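N2152 (Neocallimastix frontalis, PDB 5U22) probably hydrolyses rare arabinosyl substrates as a fungal family 39 glycoside hydrolase that joins a TIM barrel to a beta sandwich. Local coordinates at residues I101-I106 / R125-D130; Y140-W145 / D169-I174; A333-D336 / Y341-F344; V354-K359 / Y416-T421. One frame throughout, in Å; residues are numbered along the deposited sequence.

Contact 1: residues I101-I106 / R125-D130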
loop_
_atom_site.group_PDB
_atom_site.type_symbol
_atom_site.label_atom_id
_atom_site.label_comp_id
_atom_site.label_asym_id
_atom_site.label_seq_id
_atom_site.Cartn_x
_atom_site.Cartn_y
_atom_site.Cartn_z
ATOM N N ILE A 101 14.094 -1.455 -0.907
ATOM C CA ILE A 101 15.312 -1.187 -0.141
ATOM C C ILE A 101 15.343 0.282 0.275
ATOM O O ILE A 101 15.589 1.161 -0.554
ATOM C CB ILE A 101 16.562 -1.525 -0.955
ATOM C CG1 ILE A 101 16.560 -3.007 -1.322
ATOM C CG2 ILE A 101 17.814 -1.143 -0.166
ATOM C CD1 ILE A 101 17.516 -3.373 -2.443
ATOM N N GLU A 102 15.177 0.549 1.568
ATOM C CA GLU A 102 15.220 1.927 2.087
ATOM C C GLU A 102 16.655 2.247 2.501
ATOM O O GLU A 102 17.085 1.953 3.617
ATOM C CB GLU A 102 14.254 2.090 3.254
ATOM C CG GLU A 102 14.084 3.553 3.727
ATOM C CD GLU A 102 13.421 3.658 5.101
ATOM O OE1 GLU A 102 13.377 2.639 5.821
ATOM O OE2 GLU A 102 12.951 4.760 5.461
ATOM N N LEU A 103 17.413 2.858 1.590
ATOM C CA LEU A 103 18.828 3.103 1.860
ATOM C C LEU A 103 19.036 4.077 3.014
ATOM O O LEU A 103 20.060 3.994 3.702
ATOM C CB LEU A 103 19.519 3.638 0.599
ATOM C CG LEU A 103 19.618 2.680 -0.590
ATOM C CD1 LEU A 103 20.046 3.422 -1.861
ATOM C CD2 LEU A 103 20.611 1.580 -0.274
ATOM N N ALA A 104 18.097 5.010 3.235
ATOM C CA ALA A 104 18.287 6.020 4.276
ATOM C C ALA A 104 18.550 5.387 5.632
ATOM O O ALA A 104 19.303 5.937 6.443
ATOM C CB ALA A 104 17.062 6.937 4.364
ATOM N N ASP A 105 17.960 4.225 5.898
ATOM C CA ASP A 105 18.064 3.672 7.244
ATOM C C ASP A 105 19.414 3.014 7.514
ATOM O O ASP A 105 19.621 2.468 8.605
ATOM C CB ASP A 105 16.909 2.708 7.503
ATOM C CG ASP A 105 15.643 3.441 7.902
ATOM O OD1 ASP A 105 15.567 4.658 7.626
ATOM O OD2 ASP A 105 14.746 2.831 8.529
ATOM N N ILE A 106 20.341 3.064 6.557
ATOM C CA ILE A 106 21.754 2.870 6.879
ATOM C C ILE A 106 22.162 3.782 8.026
ATOM O O ILE A 106 23.017 3.421 8.852
ATOM C CB ILE A 106 22.627 3.128 5.631
ATOM C CG1 ILE A 106 22.496 1.984 4.624
ATOM C CG2 ILE A 106 24.107 3.354 6.021
ATOM C CD1 ILE A 106 23.233 2.248 3.342
ATOM N N ARG A 125 27.925 1.280 -1.286
ATOM C CA ARG A 125 28.704 0.300 -2.047
ATOM C C ARG A 125 28.766 -1.035 -1.324
ATOM O O ARG A 125 28.635 -2.095 -1.945
ATOM C CB ARG A 125 30.123 0.801 -2.295
ATOM C CG ARG A 125 30.259 1.899 -3.309
ATOM C CD ARG A 125 31.739 2.292 -3.415
ATOM N NE ARG A 125 31.918 3.498 -4.206
ATOM C CZ ARG A 125 31.864 3.517 -5.531
ATOM N NH1 ARG A 125 31.615 2.401 -6.200
ATOM N NH2 ARG A 125 32.048 4.650 -6.191
ATOM N N SER A 126 29.018 -1.004 -0.014
ATOM C CA SER A 126 29.033 -2.239 0.762
ATOM C C SER A 126 27.680 -2.936 0.712
ATOM O O SER A 126 27.618 -4.165 0.575
ATOM C CB SER A 126 29.435 -1.955 2.208
ATOM O OG SER A 126 29.324 -3.130 2.991
ATOM N N PHE A 127 26.579 -2.174 0.796
ATOM C CA PHE A 127 25.267 -2.809 0.721
ATOM C C PHE A 127 25.045 -3.444 -0.648
ATOM O O PHE A 127 24.540 -4.568 -0.747
ATOM C CB PHE A 127 24.137 -1.822 1.011
ATOM C CG PHE A 127 22.797 -2.382 0.647
ATOM C CD1 PHE A 127 22.205 -3.347 1.456
ATOM C CD2 PHE A 127 22.190 -2.052 -0.559
ATOM C CE1 PHE A 127 20.996 -3.932 1.089
ATOM C CE2 PHE A 127 20.980 -2.634 -0.933
ATOM C CZ PHE A 127 20.385 -3.577 -0.108
ATOM N N ILE A 128 25.395 -2.722 -1.718
ATOM C CA ILE A 128 25.149 -3.232 -3.067
ATOM C C ILE A 128 25.968 -4.487 -3.330
ATOM O O ILE A 128 25.510 -5.419 -4.000
ATOM C CB ILE A 128 25.430 -2.139 -4.106
ATOM C CG1 ILE A 128 24.382 -1.037 -3.967
ATOM C CG2 ILE A 128 25.378 -2.707 -5.511
ATOM C CD1 ILE A 128 22.962 -1.535 -4.148
ATOM N N ASN A 129 27.190 -4.534 -2.810
ATOM C CA ASN A 129 27.979 -5.759 -2.900
ATOM C C ASN A 129 27.253 -6.932 -2.244
ATOM O O ASN A 129 27.141 -8.017 -2.831
ATOM C CB ASN A 129 29.345 -5.544 -2.261
ATOM C CG ASN A 129 30.149 -6.823 -2.172
ATOM O OD1 ASN A 129 30.692 -7.298 -3.173
ATOM N ND2 ASN A 129 30.239 -7.388 -0.969
ATOM N N ASP A 130 26.746 -6.730 -1.020
ATOM C CA ASP A 130 26.029 -7.804 -0.334
ATOM C C ASP A 130 24.742 -8.158 -1.060
ATOM O O ASP A 130 24.353 -9.331 -1.108
ATOM C CB ASP A 130 25.721 -7.405 1.108
ATOM C CG ASP A 130 26.971 -7.258 1.954
ATOM O OD1 ASP A 130 28.042 -7.741 1.526
ATOM O OD2 ASP A 130 26.883 -6.670 3.051
#
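Ile101 and Phe127 approach from opposite directions where helix 117-134 lies against strand 98-102, in one beta-alpha-beta unit of the TIM barrel. The isoleucine uses two branches. Its CG2 methyl comes obliquely to the ring, 3.5 Å from Phe127 CZ, while its CD1 sits in the ring plane at the edge, 3.7 Å from the same CZ. A branched residue thus cups the far corner of the phenylalanine, and a long, flat side chain suits a helix whose backbone stays well off the strand. Phe127 is sent there by its first torsion: CG lies opposite the backbone N (chi1 168°), and the ring is carried off the helix toward the strand. Leu103 crosses the phenylalanine at about a right angle and adds a lighter touch, with its CD2 4.0 Å from Phe127 CD2. At this level the backbones are still well apart, the CA atoms of Leu103 and Phe127 being 8.8 Å from each other.

A second shell surrounds this trio. Val84 of helix 84-91 packs on both Ile101 and Phe127, Ile85 adds to the ring's surroundings, and Leu171 of helix 160-174 meets Leu103. The polar residues turn to other tasks: Asp130 forms a salt bridge with Arg72, and the two carboxylate oxygens of Asp105 are hydrogen-bonded to Tyr45 and Tyr112. Beyond Glu102 the chain leaves the strand in a 3-10 turn that begins at Leu103; there the amide N of Ile106 bonds to Leu103 O at 3.0 Å.

Contact 2: residues Y140-W145 / D169-I174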
loop_
_atom_site.group_PDB
_atom_site.type_symbol
_atom_site.label_atom_id
_atom_site.label_comp_id
_atom_site.label_asym_id
_atom_site.label_seq_id
_atom_site.Cartn_x
_atom_site.Cartn_y
_atom_site.Cartn_z
ATOM N N TYR A 140 12.302 -4.597 -5.003
ATOM C CA TYR A 140 11.481 -3.676 -5.776
ATOM C C TYR A 140 12.310 -2.548 -6.369
ATOM O O TYR A 140 12.009 -2.064 -7.469
ATOM C CB TYR A 140 10.407 -3.109 -4.858
ATOM C CG TYR A 140 9.292 -2.304 -5.486
ATOM C CD1 TYR A 140 8.473 -2.841 -6.474
ATOM C CD2 TYR A 140 9.017 -1.016 -5.034
ATOM C CE1 TYR A 140 7.415 -2.096 -7.003
ATOM C CE2 TYR A 140 7.972 -0.279 -5.553
ATOM C CZ TYR A 140 7.183 -0.814 -6.538
ATOM O OH TYR A 140 6.138 -0.061 -7.029
ATOM N N GLY A 141 13.330 -2.115 -5.647
ATOM C CA GLY A 141 14.204 -1.060 -6.122
ATOM C C GLY A 141 15.036 -0.532 -4.978
ATOM O O GLY A 141 14.842 -0.898 -3.815
ATOM N N ASN A 142 15.994 0.318 -5.338
ATOM C CA ASN A 142 16.808 1.063 -4.380
ATOM C C ASN A 142 16.172 2.426 -4.130
ATOM O O ASN A 142 16.107 3.259 -5.039
ATOM C CB ASN A 142 18.235 1.269 -4.897
ATOM C CG ASN A 142 19.014 -0.024 -5.040
ATOM O OD1 ASN A 142 19.699 -0.251 -6.046
ATOM N ND2 ASN A 142 18.923 -0.870 -4.038
ATOM N N GLU A 143 15.741 2.667 -2.899
ATOM C CA GLU A 143 15.119 3.928 -2.518
ATOM C C GLU A 143 16.181 4.813 -1.876
ATOM O O GLU A 143 16.769 4.439 -0.858
ATOM C CB GLU A 143 13.951 3.671 -1.568
ATOM C CG GLU A 143 13.147 4.905 -1.207
ATOM C CD GLU A 143 12.059 4.610 -0.187
ATOM O OE1 GLU A 143 12.064 3.503 0.406
ATOM O OE2 GLU A 143 11.200 5.492 0.020
ATOM N N ILE A 144 16.430 5.979 -2.476
ATOM C CA ILE A 144 17.619 6.760 -2.142
ATOM C C ILE A 144 17.506 7.390 -0.756
ATOM O O ILE A 144 18.493 7.441 -0.006
ATOM C CB ILE A 144 17.884 7.810 -3.243
ATOM C CG1 ILE A 144 18.477 7.125 -4.476
ATOM C CG2 ILE A 144 18.815 8.939 -2.739
ATOM C CD1 ILE A 144 18.794 8.067 -5.643
ATOM N N TRP A 145 16.320 7.866 -0.380
ATOM C CA TRP A 145 16.174 8.607 0.867
ATOM C C TRP A 145 14.789 8.345 1.446
ATOM O O TRP A 145 14.047 7.482 0.967
ATOM C CB TRP A 145 16.426 10.100 0.631
ATOM C CG TRP A 145 16.785 10.855 1.889
ATOM C CD1 TRP A 145 16.035 11.815 2.519
ATOM C CD2 TRP A 145 17.975 10.702 2.664
ATOM N NE1 TRP A 145 16.693 12.272 3.642
ATOM C CE2 TRP A 145 17.894 11.613 3.744
ATOM C CE3 TRP A 145 19.113 9.895 2.546
ATOM C CZ2 TRP A 145 18.898 11.724 4.705
ATOM C CZ3 TRP A 145 20.123 10.017 3.501
ATOM C CH2 TRP A 145 20.006 10.928 4.567
ATOM N N ASP A 169 23.488 8.764 -9.672
ATOM C CA ASP A 169 24.563 8.421 -10.598
ATOM C C ASP A 169 25.365 7.245 -10.077
ATOM O O ASP A 169 25.791 6.380 -10.854
ATOM C CB ASP A 169 25.473 9.629 -10.836
ATOM C CG ASP A 169 24.789 10.724 -11.642
ATOM O OD1 ASP A 169 23.697 10.464 -12.178
ATOM O OD2 ASP A 169 25.338 11.845 -11.731
ATOM N N LEU A 170 25.586 7.197 -8.762
ATOM C CA LEU A 170 26.274 6.058 -8.166
ATOM C C LEU A 170 25.501 4.761 -8.407
ATOM O O LEU A 170 26.075 3.754 -8.836
ATOM C CB LEU A 170 26.481 6.303 -6.669
ATOM C CG LEU A 170 26.977 5.055 -5.922
ATOM C CD1 LEU A 170 28.383 4.690 -6.377
ATOM C CD2 LEU A 170 26.925 5.259 -4.424
ATOM N N LEU A 171 24.190 4.774 -8.143
ATOM C CA LEU A 171 23.383 3.563 -8.277
ATOM C C LEU A 171 23.331 3.072 -9.718
ATOM O O LEU A 171 23.298 1.858 -9.969
ATOM C CB LEU A 171 21.970 3.821 -7.751
ATOM C CG LEU A 171 21.912 3.924 -6.219
ATOM C CD1 LEU A 171 20.531 4.304 -5.737
ATOM C CD2 LEU A 171 22.362 2.611 -5.590
ATOM N N ARG A 172 23.291 3.995 -10.679
ATOM C CA ARG A 172 23.273 3.585 -12.078
ATOM C C ARG A 172 24.581 2.928 -12.476
ATOM O O ARG A 172 24.599 2.076 -13.369
ATOM C CB ARG A 172 22.998 4.780 -12.987
ATOM C CG ARG A 172 21.579 5.308 -12.940
ATOM C CD ARG A 172 20.550 4.275 -13.370
ATOM N NE ARG A 172 19.285 4.929 -13.698
ATOM C CZ ARG A 172 18.081 4.416 -13.460
ATOM N NH1 ARG A 172 17.959 3.236 -12.881
ATOM N NH2 ARG A 172 16.997 5.098 -13.800
ATOM N N GLN A 173 25.678 3.315 -11.836
ATOM C CA GLN A 173 26.969 2.709 -12.125
ATOM C C GLN A 173 27.097 1.330 -11.479
ATOM O O GLN A 173 27.507 0.369 -12.140
ATOM C CB GLN A 173 28.096 3.634 -11.656
ATOM N N ILE A 174 26.751 1.202 -10.193
ATOM C CA ILE A 174 27.042 -0.034 -9.474
ATOM C C ILE A 174 25.873 -1.022 -9.403
ATOM O O ILE A 174 26.098 -2.189 -9.064
ATOM C CB ILE A 174 27.568 0.251 -8.051
ATOM C CG1 ILE A 174 26.466 0.816 -7.141
ATOM C CG2 ILE A 174 28.770 1.201 -8.103
ATOM C CD1 ILE A 174 26.960 1.122 -5.723
#
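Leu171 and Ile144 lie alongside each other, running in opposing senses, and their meeting is the tight part of this barrel contact between the strand 139-143 region and helix 160-174. The CD1 methyl of Leu171 does most of the work: it lies 3.7 Å from Ile144 CG1 and 3.9 Å from Asn142 CB, filling the notch between two side chains of the strand and the loop just beyond it. Leucine suits this place because a forked end on a flexible stem can reach the barrel wall from a helix whose backbone stays well off it, Leu171 CA lying 8.0 Å from Asn142 CA. Its stem runs out with CG opposite the carbonyl carbon (chi1 -73°), and the fork is delivered into the notch. Ile144 brings a slimmer ethyl arm, its CG1 and CD1 both turned to that one methyl.

The helix flank turned from the barrel is different in kind. Asp169 is exposed there, and Gln173, partly exposed, is modelled only as far as CB. Arg172, only partly exposed, runs along Ile180 of strand 180-185, its guanidinium held by a salt bridge to Asp208 and a hydrogen bond to Tyr168. On the other side of the strand Glu143 points away from the helix, and its carboxylate is held by Arg68, Ser184 and Asn245.

Ile180 also touches both Leu171 and Ile144, so the helix packs over the groove between two neighbouring strands, while the strand itself is hydrogen-bonded to strand 98-102 through Gly141 and to strand 180-185 through Asn142.

Contact 3: residues A333-D336 / Y341-F344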
loop_
_atom_site.group_PDB
_atom_site.type_symbol
_atom_site.label_atom_id
_atom_site.label_comp_id
_atom_site.label_asym_id
_atom_site.label_seq_id
_atom_site.Cartn_x
_atom_site.Cartn_y
_atom_site.Cartn_z
ATOM N N ALA A 333 -13.397 -3.533 -5.814
ATOM C CA ALA A 333 -14.204 -4.663 -6.243
ATOM C C ALA A 333 -13.463 -5.441 -7.312
ATOM O O ALA A 333 -12.755 -4.855 -8.135
ATOM C CB ALA A 333 -15.558 -4.209 -6.785
ATOM N N SER A 334 -13.641 -6.764 -7.300
ATOM C CA SER A 334 -13.027 -7.625 -8.301
ATOM C C SER A 334 -14.081 -8.543 -8.911
ATOM O O SER A 334 -15.077 -8.897 -8.269
ATOM C CB SER A 334 -11.881 -8.452 -7.699
ATOM O OG SER A 334 -12.380 -9.354 -6.729
ATOM N N VAL A 335 -13.869 -8.903 -10.173
ATOM C CA VAL A 335 -14.718 -9.860 -10.875
ATOM C C VAL A 335 -13.817 -10.918 -11.481
ATOM O O VAL A 335 -12.828 -10.582 -12.139
ATOM C CB VAL A 335 -15.567 -9.201 -11.978
ATOM C CG1 VAL A 335 -16.376 -10.272 -12.715
ATOM C CG2 VAL A 335 -16.471 -8.130 -11.410
ATOM N N ASP A 336 -14.166 -12.189 -11.276
ATOM C CA ASP A 336 -13.385 -13.315 -11.784
ATOM C C ASP A 336 -14.325 -14.261 -12.525
ATOM O O ASP A 336 -15.133 -14.949 -11.895
ATOM C CB ASP A 336 -12.682 -14.036 -10.635
ATOM C CG ASP A 336 -11.733 -15.131 -11.110
ATOM O OD1 ASP A 336 -11.969 -15.748 -12.168
ATOM O OD2 ASP A 336 -10.740 -15.388 -10.402
ATOM N N TYR A 341 -17.058 -15.442 -9.381
ATOM C CA TYR A 341 -17.510 -14.648 -8.246
ATOM C C TYR A 341 -17.221 -13.176 -8.489
ATOM O O TYR A 341 -16.419 -12.808 -9.351
ATOM C CB TYR A 341 -16.871 -15.108 -6.926
ATOM C CG TYR A 341 -15.417 -14.704 -6.728
ATOM C CD1 TYR A 341 -14.389 -15.509 -7.183
ATOM C CD2 TYR A 341 -15.084 -13.530 -6.050
ATOM C CE1 TYR A 341 -13.065 -15.155 -6.992
ATOM C CE2 TYR A 341 -13.753 -13.157 -5.864
ATOM C CZ TYR A 341 -12.750 -13.977 -6.335
ATOM O OH TYR A 341 -11.426 -13.613 -6.148
ATOM N N VAL A 342 -17.924 -12.345 -7.724
ATOM C CA VAL A 342 -17.648 -10.923 -7.565
ATOM C C VAL A 342 -17.381 -10.664 -6.085
ATOM O O VAL A 342 -18.084 -11.197 -5.218
ATOM C CB VAL A 342 -18.831 -10.059 -8.044
ATOM C CG1 VAL A 342 -18.535 -8.569 -7.850
ATOM C CG2 VAL A 342 -19.191 -10.398 -9.480
ATOM N N SER A 343 -16.387 -9.833 -5.793
ATOM C CA SER A 343 -16.066 -9.481 -4.415
ATOM C C SER A 343 -15.965 -7.968 -4.292
ATOM O O SER A 343 -15.297 -7.324 -5.100
ATOM C CB SER A 343 -14.754 -10.125 -3.967
ATOM O OG SER A 343 -14.457 -9.768 -2.620
ATOM N N PHE A 344 -16.597 -7.415 -3.264
ATOM C CA PHE A 344 -16.600 -5.978 -3.001
ATOM C C PHE A 344 -16.258 -5.785 -1.531
ATOM O O PHE A 344 -17.004 -6.250 -0.663
ATOM C CB PHE A 344 -17.969 -5.370 -3.327
ATOM C CG PHE A 344 -18.053 -3.882 -3.087
ATOM C CD1 PHE A 344 -16.917 -3.088 -3.175
ATOM C CD2 PHE A 344 -19.264 -3.279 -2.784
ATOM C CE1 PHE A 344 -16.986 -1.717 -2.949
ATOM C CE2 PHE A 344 -19.340 -1.900 -2.570
ATOM C CZ PHE A 344 -18.192 -1.128 -2.655
#
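Ser334 and Ser343 form a hydrogen-bonded pair at the middle of a beta hairpin, strands 330-336 and 341-347, in the beta-sandwich domain. Backbone bonds come first. Ser334 N reaches Ser343 O at 2.8 Å, and Ser343 N returns to Ser334 O at 3.0 Å. Nearer the turn, Asp336 N gives a nearly straight bond (168° at the hydrogen) to Tyr341 O, 3.0 Å away. A CA-H...O contact, Ala333 CA to Ser343 O at 3.1 Å, adds to the backbone bonding.

Apolar contacts line one face. Val335 and Val342, beta-branched residues well suited to a strand, lie side by side with their CG2 methyls 4.0 Å apart. Small Ala333 meets the ring of Phe344, CB to CD1, also at 4.0 Å.

The other face mixes ring and polar groups. Tyr341 CG sits between its backbone N and carbonyl carbon (chi1 75°), which swings the ring across to strand 330-336, where its CE1 lies 3.8 Å from Asp336 CB. The ring also stacks with Tyr419 of strand 415-422. Replacing this tyrosine with alanine would probably uncover that flank of Asp336, lose the stack on Tyr419 and leave Thr313 OG1 without the tyrosine hydroxyl. Asp336 secures the turn as well, its OD1 accepting from the amides of Ser338 and Ala339. Its OD2 and the hydroxyl OH of Tyr341 converge on a single atom, Thr313 OG1.

Contact 4: residues V354-K359 / Y416-T421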
loop_
_atom_site.group_PDB
_atom_site.type_symbol
_atom_site.label_atom_id
_atom_site.label_comp_id
_atom_site.label_asym_id
_atom_site.label_seq_id
_atom_site.Cartn_x
_atom_site.Cartn_y
_atom_site.Cartn_z
ATOM N N VAL A 354 -25.682 1.416 4.546
ATOM C CA VAL A 354 -24.966 1.348 3.280
ATOM C C VAL A 354 -25.834 0.648 2.244
ATOM O O VAL A 354 -26.454 -0.382 2.526
ATOM C CB VAL A 354 -23.613 0.621 3.426
ATOM C CG1 VAL A 354 -23.010 0.332 2.045
ATOM C CG2 VAL A 354 -22.664 1.454 4.276
ATOM N N LYS A 355 -25.865 1.205 1.041
ATOM C CA LYS A 355 -26.512 0.595 -0.111
ATOM C C LYS A 355 -25.427 0.352 -1.147
ATOM O O LYS A 355 -24.839 1.307 -1.673
ATOM C CB LYS A 355 -27.609 1.500 -0.667
ATOM C CG LYS A 355 -28.441 0.894 -1.781
ATOM C CD LYS A 355 -29.341 1.975 -2.362
ATOM C CE LYS A 355 -30.388 1.411 -3.302
ATOM N NZ LYS A 355 -31.272 2.508 -3.835
ATOM N N ALA A 356 -25.137 -0.920 -1.410
ATOM C CA ALA A 356 -24.144 -1.313 -2.397
ATOM C C ALA A 356 -24.884 -1.699 -3.666
ATOM O O ALA A 356 -25.542 -2.744 -3.716
ATOM C CB ALA A 356 -23.284 -2.462 -1.877
ATOM N N ASN A 357 -24.821 -0.831 -4.666
ATOM C CA ASN A 357 -25.440 -1.092 -5.955
ATOM C C ASN A 357 -24.443 -1.817 -6.838
ATOM O O ASN A 357 -23.274 -1.429 -6.910
ATOM C CB ASN A 357 -25.871 0.218 -6.612
ATOM C CG ASN A 357 -26.724 1.059 -5.694
ATOM O OD1 ASN A 357 -27.811 0.641 -5.302
ATOM N ND2 ASN A 357 -26.238 2.259 -5.345
ATOM N N PHE A 358 -24.891 -2.878 -7.489
ATOM C CA PHE A 358 -24.106 -3.544 -8.519
ATOM C C PHE A 358 -24.806 -3.385 -9.859
ATOM O O PHE A 358 -25.987 -3.722 -9.982
ATOM C CB PHE A 358 -23.939 -5.029 -8.198
ATOM C CG PHE A 358 -23.143 -5.287 -6.949
ATOM C CD1 PHE A 358 -21.794 -5.571 -7.026
ATOM C CD2 PHE A 358 -23.746 -5.221 -5.697
ATOM C CE1 PHE A 358 -21.052 -5.802 -5.872
ATOM C CE2 PHE A 358 -23.017 -5.459 -4.550
ATOM C CZ PHE A 358 -21.667 -5.747 -4.640
ATOM N N LYS A 359 -24.091 -2.875 -10.859
ATOM C CA LYS A 359 -24.621 -2.826 -12.216
ATOM C C LYS A 359 -23.748 -3.645 -13.157
ATOM O O LYS A 359 -22.583 -3.948 -12.863
ATOM C CB LYS A 359 -24.747 -1.383 -12.723
ATOM C CG LYS A 359 -23.583 -0.492 -12.401
ATOM C CD LYS A 359 -23.964 0.978 -12.625
ATOM C CE LYS A 359 -24.276 1.244 -14.086
ATOM N N TYR A 416 -16.159 -4.351 5.590
ATOM C CA TYR A 416 -17.299 -5.087 5.052
ATOM C C TYR A 416 -16.932 -5.772 3.747
ATOM O O TYR A 416 -16.096 -5.282 2.989
ATOM C CB TYR A 416 -18.492 -4.163 4.824
ATOM C CG TYR A 416 -18.959 -3.500 6.106
ATOM C CD1 TYR A 416 -19.747 -4.188 7.021
ATOM C CD2 TYR A 416 -18.602 -2.196 6.402
ATOM C CE1 TYR A 416 -20.177 -3.581 8.191
ATOM C CE2 TYR A 416 -19.012 -1.597 7.569
ATOM C CZ TYR A 416 -19.804 -2.288 8.453
ATOM O OH TYR A 416 -20.205 -1.680 9.620
ATOM N N ARG A 417 -17.573 -6.914 3.479
ATOM C CA ARG A 417 -17.414 -7.556 2.179
ATOM C C ARG A 417 -18.761 -8.054 1.683
ATOM O O ARG A 417 -19.550 -8.609 2.455
ATOM C CB ARG A 417 -16.430 -8.736 2.204
ATOM C CG ARG A 417 -16.209 -9.329 0.816
ATOM C CD ARG A 417 -15.071 -10.353 0.748
ATOM N NE ARG A 417 -15.369 -11.606 1.452
ATOM C CZ ARG A 417 -14.612 -12.699 1.381
ATOM N NH1 ARG A 417 -13.510 -12.716 0.629
ATOM N NH2 ARG A 417 -14.962 -13.783 2.058
ATOM N N ILE A 418 -19.020 -7.852 0.391
ATOM C CA ILE A 418 -20.122 -8.517 -0.297
ATOM C C ILE A 418 -19.502 -9.480 -1.299
ATOM O O ILE A 418 -18.721 -9.064 -2.163
ATOM C CB ILE A 418 -21.051 -7.503 -0.980
ATOM C CG1 ILE A 418 -21.778 -6.695 0.088
ATOM C CG2 ILE A 418 -22.049 -8.227 -1.889
ATOM C CD1 ILE A 418 -22.410 -5.437 -0.429
ATOM N N TYR A 419 -19.817 -10.769 -1.162
ATOM C CA TYR A 419 -19.229 -11.826 -1.981
ATOM C C TYR A 419 -20.351 -12.501 -2.752
ATOM O O TYR A 419 -21.266 -13.065 -2.142
ATOM C CB TYR A 419 -18.492 -12.838 -1.099
ATOM C CG TYR A 419 -17.444 -13.675 -1.807
ATOM C CD1 TYR A 419 -16.133 -13.224 -1.923
ATOM C CD2 TYR A 419 -17.754 -14.927 -2.318
ATOM C CE1 TYR A 419 -15.162 -13.991 -2.554
ATOM C CE2 TYR A 419 -16.784 -15.707 -2.962
ATOM C CZ TYR A 419 -15.494 -15.229 -3.073
ATOM O OH TYR A 419 -14.516 -15.987 -3.693
ATOM N N ILE A 420 -20.282 -12.456 -4.081
ATOM C CA ILE A 420 -21.387 -12.871 -4.938
ATOM C C ILE A 420 -20.956 -14.088 -5.744
ATOM O O ILE A 420 -19.958 -14.036 -6.471
ATOM C CB ILE A 420 -21.838 -11.737 -5.878
ATOM C CG1 ILE A 420 -22.126 -10.462 -5.084
ATOM C CG2 ILE A 420 -23.042 -12.159 -6.695
ATOM C CD1 ILE A 420 -22.587 -9.305 -5.958
ATOM N N THR A 421 -21.727 -15.166 -5.643
ATOM C CA THR A 421 -21.470 -16.393 -6.388
ATOM C C THR A 421 -22.754 -16.831 -7.083
ATOM O O THR A 421 -23.809 -16.207 -6.937
ATOM C CB THR A 421 -20.943 -17.509 -5.471
ATOM O OG1 THR A 421 -21.816 -17.665 -4.344
ATOM C CG2 THR A 421 -19.547 -17.176 -4.978
#
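Ile420 drops its CD1 methyl onto the ring of Phe358, over the centre of one face, 3.8 Å from the ring centroid and 10° off the normal: a CH-pi contact. Ile418 comes in obliquely beside it, with its CG2 3.7 Å from Phe358 CZ. The same isoleucine has a second bump. Its CD1, on the arm set opposite the carbonyl carbon (chi1 -68°), presses against Ala356, where CB is only 3.4 Å away, closer than carbons usually pack. Alanine suits that spot because its short side chain makes the hollow into which the arm fits. Phe358, two residues on, is the large bump, filling the space between Ile418 and Ile420. A serine in place of Phe358 would probably open a gap here and leave the CD1 methyl of Ile420 without the ring face it rests on.

The two strands belong to facing layers of the beta sandwich. The axes of segments 354-359 and 416-421 pass 10.3 Å apart and cross at -32°, the geometry expected of aligned sheets packed face to face. Residues alternate accordingly: Lys355 and Tyr419 point away from the interface, while Val405 and Val371 extend the greasy core around Ile418. With nothing but carbon meeting across the gap, cohesion here probably rests on close fit and the exclusion of water.

All four contacts are buried, but they serve two domains on opposite sides of the chain's centre. Contacts 1 and 2 join helices to neighbouring strands of the TIM barrel, and their centres are 9 Å apart; the strands are probably hydrogen-bonded directly, Ile101 O to Glu143 N at 2.8 Å. Contacts 3 and 4 are equally near each other in the beta sandwich, where strand 341-347 pairs with strand 415-422 and Val342 O meets Ile420 N at 2.8 Å. Chemistry follows place: contacts 1, 2 and 4 join layers through apolar side chains, whereas contact 3 lies within a layer and relies on backbone hydrogen bonds. The centres of contacts 1 and 4 are about 45 Å apart.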